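Local coordinates for protein transcriptional regulator, LacI family (Corynebacterium glutamicum, PDB 3H5T) that binds a palindromic promoter motif and acts as an inositol-dependent activator of the inositol phosphate synthase gene ino1, helping to regulate cell wall biogenesis, at residues G69-L74 with E330-M335; Q182-A187 with S299-D304; F256-E261 with D277-G282. One frame throughout, in Å; residues are numbered along the deposited sequence.

Contact 1. Residues G69-L74 with E330-M335; sequences GAIGVL and ETLLKM
Ile71 projects from its strand toward the helix and meets two successive leucines with two different atoms. Its branch carbon CB lies 4.0 Å from Leu332 CD2, while its methyl CG2 lies 3.9 Å from Leu333 CD2. The division follows from the isoleucine rotamer: CG1 sits between the backbone N and the carbonyl carbon (chi1 66°), which sets CG2 beside the backbone N and opposite the carbonyl carbon, where Leu333 can reach it. Leu332 starts out toward the strand, whereas Leu333 starts along its flank and brings its end in; its side chain crosses that of Ile71 at about a right angle. The backbones stay well apart, with 8.5 Å between the CA atoms of Ile71 and Leu332, and no hydrogen bond joins the two segments; apolar side chains alone bridge the gap. This is a helix lying on the parallel part of a Rossmann-like sheet, in the sugar-binding-protein domain of the LacI family. Strand 70-75 runs between strands 103-108 and 132-135, and the packing continues past the two segments: Leu332 also touches Val133, Ile71 touches Leu104, and Val73 rests on Leu92 of helix 86-98. Ile71 and Leu332 are buried, whereas Glu330 and Lys334 are partly exposed and make no contact with residues 69-74. One turn apart, these two are linked by the backbone bond Lys334 N to Glu330 O (2.9 Å) and by a long salt bridge, Lys334 NZ to Glu330 OE2 at 3.7 Å.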
# COMPACT_ATOMS: atom_id res chain seq x y z
N GLY A 69 16.82 -16.89 -8.02
CA GLY A 69 17.34 -16.41 -6.75
C GLY A 69 16.23 -15.92 -5.83
O GLY A 69 15.17 -16.54 -5.77
N ALA A 70 16.45 -14.82 -5.12
CA ALA A 70 15.42 -14.28 -4.23
C ALA A 70 15.46 -12.77 -4.14
O ALA A 70 16.51 -12.16 -4.27
CB ALA A 70 15.55 -14.88 -2.83
N ILE A 71 14.29 -12.16 -3.95
CA ILE A 71 14.19 -10.70 -3.80
C ILE A 71 13.57 -10.39 -2.44
O ILE A 71 12.78 -11.18 -1.91
CB ILE A 71 13.33 -10.04 -4.92
CG1 ILE A 71 11.87 -10.48 -4.79
CG2 ILE A 71 13.88 -10.42 -6.30
CD1 ILE A 71 10.93 -9.80 -5.78
N GLY A 72 13.93 -9.25 -1.87
CA GLY A 72 13.39 -8.88 -0.57
C GLY A 72 12.50 -7.65 -0.57
O GLY A 72 12.39 -6.93 -1.58
N VAL A 73 11.86 -7.40 0.57
CA VAL A 73 11.00 -6.25 0.75
C VAL A 73 11.27 -5.72 2.16
O VAL A 73 10.98 -6.40 3.15
CB VAL A 73 9.51 -6.61 0.61
CG1 VAL A 73 8.64 -5.37 0.82
CG2 VAL A 73 9.25 -7.21 -0.76
N LEU A 74 11.84 -4.53 2.24
CA LEU A 74 12.15 -3.94 3.52
C LEU A 74 10.92 -3.23 4.04
O LEU A 74 10.41 -2.31 3.41
CB LEU A 74 13.30 -2.95 3.40
CG LEU A 74 13.81 -2.42 4.74
CD1 LEU A 74 15.31 -2.65 4.86
CD2 LEU A 74 13.47 -0.95 4.87
N GLU A 330 8.57 -5.74 -10.77
CA GLU A 330 9.02 -5.78 -12.17
C GLU A 330 10.21 -4.86 -12.37
O GLU A 330 11.21 -5.23 -12.99
CB GLU A 330 7.90 -5.36 -13.12
CG GLU A 330 6.97 -6.48 -13.51
CD GLU A 330 7.69 -7.60 -14.24
OE1 GLU A 330 7.07 -8.67 -14.46
OE2 GLU A 330 8.88 -7.41 -14.58
N THR A 331 10.10 -3.64 -11.84
CA THR A 331 11.17 -2.68 -11.96
C THR A 331 12.43 -3.26 -11.34
O THR A 331 13.52 -3.16 -11.90
CB THR A 331 10.81 -1.37 -11.25
OG1 THR A 331 9.63 -0.82 -11.86
CG2 THR A 331 11.93 -0.37 -11.34
N LEU A 332 12.28 -3.90 -10.18
CA LEU A 332 13.42 -4.50 -9.49
C LEU A 332 14.08 -5.57 -10.37
O LEU A 332 15.29 -5.52 -10.62
CB LEU A 332 12.99 -5.10 -8.15
CG LEU A 332 14.12 -5.71 -7.30
CD1 LEU A 332 15.21 -4.68 -7.09
CD2 LEU A 332 13.58 -6.18 -5.96
N LEU A 333 13.27 -6.52 -10.83
CA LEU A 333 13.79 -7.59 -11.68
C LEU A 333 14.50 -7.05 -12.93
O LEU A 333 15.57 -7.53 -13.28
CB LEU A 333 12.67 -8.55 -12.08
CG LEU A 333 12.08 -9.33 -10.90
CD1 LEU A 333 11.04 -10.34 -11.41
CD2 LEU A 333 13.20 -10.03 -10.16
N LYS A 334 13.91 -6.06 -13.59
CA LYS A 334 14.56 -5.48 -14.77
C LYS A 334 15.88 -4.83 -14.38
O LYS A 334 16.82 -4.83 -15.18
CB LYS A 334 13.68 -4.42 -15.42
CG LYS A 334 12.63 -4.94 -16.36
CD LYS A 334 11.82 -3.78 -16.91
CE LYS A 334 10.84 -4.24 -17.97
NZ LYS A 334 10.00 -5.35 -17.48
N MET A 335 15.96 -4.27 -13.17
CA MET A 335 17.19 -3.64 -12.69
C MET A 335 18.28 -4.71 -12.55
O MET A 335 19.40 -4.54 -13.02
CB MET A 335 16.97 -2.99 -11.32
CG MET A 335 16.40 -1.57 -11.30
SD MET A 335 16.17 -0.96 -9.59
CE MET A 335 17.81 -0.38 -9.25

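Contact 2. Residues Q182-A187 with S299-D304; sequences QALIDA and SLTGFD
Leu184 leaves helix 178-186 with CG beside its backbone N and opposite the carbonyl carbon (chi1 -74°), and an extended second torsion carries its end toward Thr301 on strand 299-302. The threonine hydroxyl is likewise set beside its own backbone N (chi1 -55°), which presents OG1 to the leucine. Thr301 OG1 lies 3.7 Å from both Leu184 CD2 and Leu184 CG, so the hydroxyl is met by the branch point as well as by a methyl; the two side chains slide past each other in opposite directions. The same methyl, Leu184 CD2, also reaches Ser299 CB at 4.3 Å. Ser299 turns its hydroxyl to another partner, the carbonyl oxygen of Val357. Strand 299-302 is an outermost strand of its sheet within this chain, and Leu184 extends across to its neighbour, touching Ala271 and Leu273 of strand 271-274. Leu300, between the two contact residues, points away and packs on helix 277-289, so the strand is sandwiched between helices 178-186 and 277-289 in an alpha/beta/alpha arrangement. With a hydrocarbon branch against an alcohol oxygen and no hydrogen bond across, the attraction here probably comes mainly from dispersion and burial rather than from directional bonding.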
# COMPACT_ATOMS: atom_id res chain seq x y z
N GLN A 182 -11.73 18.41 -0.68
CA GLN A 182 -12.66 19.23 -1.45
C GLN A 182 -14.09 18.75 -1.23
O GLN A 182 -14.99 19.56 -1.03
CB GLN A 182 -12.34 19.15 -2.93
CG GLN A 182 -13.10 20.17 -3.74
CD GLN A 182 -12.73 21.57 -3.35
OE1 GLN A 182 -11.64 22.05 -3.67
NE2 GLN A 182 -13.62 22.24 -2.63
N ALA A 183 -14.29 17.44 -1.28
CA ALA A 183 -15.61 16.85 -1.08
C ALA A 183 -16.16 17.26 0.28
O ALA A 183 -17.37 17.44 0.44
CB ALA A 183 -15.54 15.33 -1.19
N LEU A 184 -15.28 17.41 1.26
CA LEU A 184 -15.71 17.80 2.60
C LEU A 184 -16.14 19.26 2.60
O LEU A 184 -17.12 19.62 3.24
CB LEU A 184 -14.58 17.61 3.62
CG LEU A 184 -14.25 16.18 4.04
CD1 LEU A 184 -13.13 16.19 5.06
CD2 LEU A 184 -15.49 15.52 4.62
N ILE A 185 -15.39 20.09 1.88
CA ILE A 185 -15.69 21.51 1.79
C ILE A 185 -17.00 21.73 1.02
O ILE A 185 -17.80 22.59 1.38
CB ILE A 185 -14.56 22.28 1.07
CG1 ILE A 185 -13.26 22.15 1.86
CG2 ILE A 185 -14.95 23.74 0.89
CD1 ILE A 185 -13.27 22.85 3.19
N ASP A 186 -17.20 20.94 -0.03
CA ASP A 186 -18.40 21.06 -0.85
C ASP A 186 -19.68 20.71 -0.10
O ASP A 186 -20.77 21.05 -0.55
CB ASP A 186 -18.26 20.19 -2.10
CG ASP A 186 -17.22 20.71 -3.06
OD1 ASP A 186 -16.86 21.90 -2.95
OD2 ASP A 186 -16.75 19.94 -3.93
N ALA A 187 -19.54 20.03 1.03
CA ALA A 187 -20.70 19.67 1.85
C ALA A 187 -20.83 20.69 2.98
O ALA A 187 -21.57 20.48 3.94
CB ALA A 187 -20.56 18.26 2.41
N SER A 299 -19.03 13.15 9.19
CA SER A 299 -18.64 12.86 7.81
C SER A 299 -17.15 12.51 7.82
O SER A 299 -16.34 13.25 8.40
CB SER A 299 -18.87 14.07 6.91
OG SER A 299 -20.26 14.31 6.74
N LEU A 300 -16.78 11.40 7.21
CA LEU A 300 -15.37 11.01 7.19
C LEU A 300 -14.91 10.55 5.81
O LEU A 300 -15.69 10.04 5.02
CB LEU A 300 -15.11 9.91 8.22
CG LEU A 300 -15.53 8.47 7.95
CD1 LEU A 300 -14.60 7.89 6.92
CD2 LEU A 300 -15.44 7.63 9.21
N THR A 301 -13.63 10.77 5.53
CA THR A 301 -13.04 10.39 4.26
C THR A 301 -11.84 9.48 4.51
O THR A 301 -11.23 9.54 5.58
CB THR A 301 -12.57 11.63 3.47
OG1 THR A 301 -13.67 12.55 3.32
CG2 THR A 301 -12.10 11.24 2.10
N GLY A 302 -11.52 8.64 3.54
CA GLY A 302 -10.39 7.74 3.68
C GLY A 302 -9.43 7.89 2.51
O GLY A 302 -9.58 8.81 1.71
N PHE A 303 -8.45 7.00 2.43
CA PHE A 303 -7.46 7.02 1.36
C PHE A 303 -6.84 5.62 1.26
O PHE A 303 -6.31 5.11 2.25
CB PHE A 303 -6.36 8.06 1.64
CG PHE A 303 -5.47 8.34 0.46
CD1 PHE A 303 -5.49 9.58 -0.17
CD2 PHE A 303 -4.61 7.35 -0.04
CE1 PHE A 303 -4.67 9.85 -1.28
CE2 PHE A 303 -3.79 7.61 -1.15
CZ PHE A 303 -3.82 8.85 -1.77
N ASP A 304 -6.93 5.03 0.07
CA ASP A 304 -6.41 3.71 -0.27
C ASP A 304 -7.37 2.94 -1.17
O ASP A 304 -7.00 2.50 -2.26
CB ASP A 304 -6.11 2.85 0.96
CG ASP A 304 -4.67 2.98 1.42
OD1 ASP A 304 -3.87 3.57 0.67
OD2 ASP A 304 -4.35 2.48 2.52

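Contact 3. Residues F256-E261 with D277-G282; sequences FEVAKE and DALAFG
The ring of Phe256 stands obliquely to the carbonyl oxygen of Gly282, with ring atom CD1 of Phe256 4.3 Å from Gly282 O, so the contact is loose and is not a stack. The Phe256 side chain also touches Glu285 and Ser289 of helix 277-289, to which Gly282 belongs. The closer approach is made by backbone. The CA atoms of Phe256 and Gly282 lie 4.2 Å apart, which is possible because the glycine puts no side chain between the helices. Ala259 CB lies 3.6 Å from Gly282 O, and Phe256 CA lies 3.8 Å from Gly282 O. Deeper in, Val258 CG1 meets Leu279 CD2 at 4.0 Å, the two side chains crossing at about a right angle. Val258 and Leu279 both also touch Cys247 of strand 244-247, which places this end of the contact against the sheet. The short axes pass 8.5 Å apart at a signed angle of -62°, and strand 271-274 lies between the two helices in the chain, making a helix-strand-helix unit of this alpha/beta lobe. Since no hydrogen bond or charge pair links the segments, their fit depends on shape: Gly282 and Ala259 allow the close backbone approach, with Val258 and Leu279 packing beside it.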
# COMPACT_ATOMS: atom_id res chain seq x y z
N PHE A 256 -8.44 3.08 16.71
CA PHE A 256 -9.63 3.31 17.53
C PHE A 256 -9.32 4.39 18.57
O PHE A 256 -10.02 5.40 18.66
CB PHE A 256 -10.01 2.01 18.23
CG PHE A 256 -11.16 2.16 19.19
CD1 PHE A 256 -12.46 1.97 18.77
CD2 PHE A 256 -10.92 2.50 20.52
CE1 PHE A 256 -13.53 2.11 19.67
CE2 PHE A 256 -11.97 2.65 21.43
CZ PHE A 256 -13.28 2.45 21.00
N GLU A 257 -8.27 4.17 19.34
CA GLU A 257 -7.87 5.11 20.38
C GLU A 257 -7.70 6.52 19.83
O GLU A 257 -8.36 7.45 20.29
CB GLU A 257 -6.54 4.65 21.00
CG GLU A 257 -6.57 3.29 21.69
CD GLU A 257 -7.43 3.27 22.94
OE1 GLU A 257 -7.59 4.33 23.59
OE2 GLU A 257 -7.93 2.18 23.29
N VAL A 258 -6.83 6.69 18.85
CA VAL A 258 -6.59 8.01 18.28
C VAL A 258 -7.88 8.66 17.77
O VAL A 258 -8.00 9.89 17.75
CB VAL A 258 -5.54 7.96 17.13
CG1 VAL A 258 -6.18 7.47 15.83
CG2 VAL A 258 -4.93 9.34 16.93
N ALA A 259 -8.86 7.85 17.38
CA ALA A 259 -10.13 8.39 16.89
C ALA A 259 -10.97 8.85 18.08
O ALA A 259 -11.63 9.89 18.03
CB ALA A 259 -10.88 7.34 16.10
N LYS A 260 -10.95 8.08 19.16
CA LYS A 260 -11.70 8.43 20.35
C LYS A 260 -11.18 9.75 20.92
O LYS A 260 -11.95 10.66 21.20
CB LYS A 260 -11.57 7.32 21.40
CG LYS A 260 -12.09 7.70 22.78
CD LYS A 260 -11.82 6.61 23.81
CE LYS A 260 -12.56 5.33 23.46
NZ LYS A 260 -12.41 4.27 24.51
N GLU A 261 -9.86 9.86 21.06
CA GLU A 261 -9.26 11.07 21.62
C GLU A 261 -9.61 12.35 20.86
O GLU A 261 -9.91 13.37 21.46
CB GLU A 261 -7.74 10.92 21.68
CG GLU A 261 -7.11 11.77 22.76
CD GLU A 261 -5.63 11.95 22.57
OE1 GLU A 261 -4.90 10.94 22.44
OE2 GLU A 261 -5.19 13.12 22.57
N ASP A 277 -7.27 4.64 4.90
CA ASP A 277 -8.54 3.95 5.20
C ASP A 277 -8.60 3.35 6.60
O ASP A 277 -9.64 3.41 7.26
CB ASP A 277 -8.82 2.83 4.19
CG ASP A 277 -9.32 3.33 2.85
OD1 ASP A 277 -9.59 4.54 2.72
OD2 ASP A 277 -9.45 2.49 1.93
N ALA A 278 -7.50 2.74 7.03
CA ALA A 278 -7.44 2.12 8.35
C ALA A 278 -7.93 3.07 9.42
O ALA A 278 -8.71 2.69 10.29
CB ALA A 278 -6.01 1.68 8.66
N LEU A 279 -7.47 4.32 9.34
CA LEU A 279 -7.86 5.34 10.30
C LEU A 279 -9.36 5.62 10.24
O LEU A 279 -10.00 5.85 11.27
CB LEU A 279 -7.09 6.64 10.05
CG LEU A 279 -5.62 6.68 10.47
CD1 LEU A 279 -5.01 7.97 9.97
CD2 LEU A 279 -5.49 6.59 11.98
N ALA A 280 -9.91 5.61 9.03
CA ALA A 280 -11.34 5.85 8.87
C ALA A 280 -12.12 4.74 9.58
O ALA A 280 -13.14 5.00 10.19
CB ALA A 280 -11.71 5.89 7.38
N PHE A 281 -11.63 3.51 9.50
CA PHE A 281 -12.32 2.40 10.16
C PHE A 281 -12.22 2.47 11.67
O PHE A 281 -13.09 1.95 12.38
CB PHE A 281 -11.79 1.06 9.64
CG PHE A 281 -12.38 0.66 8.33
CD1 PHE A 281 -13.64 0.08 8.28
CD2 PHE A 281 -11.74 0.97 7.14
CE1 PHE A 281 -14.25 -0.19 7.06
CE2 PHE A 281 -12.34 0.71 5.91
CZ PHE A 281 -13.60 0.13 5.87
N GLY A 282 -11.17 3.12 12.17
CA GLY A 282 -11.02 3.28 13.60
C GLY A 282 -12.03 4.32 14.05
O GLY A 282 -12.49 4.30 15.19

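Contacts 2 and 3 belong to one lobe and contact 1 to the other, on opposite sides of the chain's centre: the centre of contact 1 lies 36 Å from that of contact 2 and 34 Å from that of contact 3, with nearest atoms about 15 and 18 Å away. Contacts 2 and 3 have centres 15 Å apart and touch directly. Phe303 O is 2.9 Å from Asp277 N, a probable hydrogen bond, and Leu300 CD1 packs 3.5 Å from Ala280 CB. Helix 277-289 and strand 299-302 follow each other in the chain, and contact 3 falls within the span of contact 2. In this family the effector generally binds in the cleft between the lobes; these contacts are packing within each lobe.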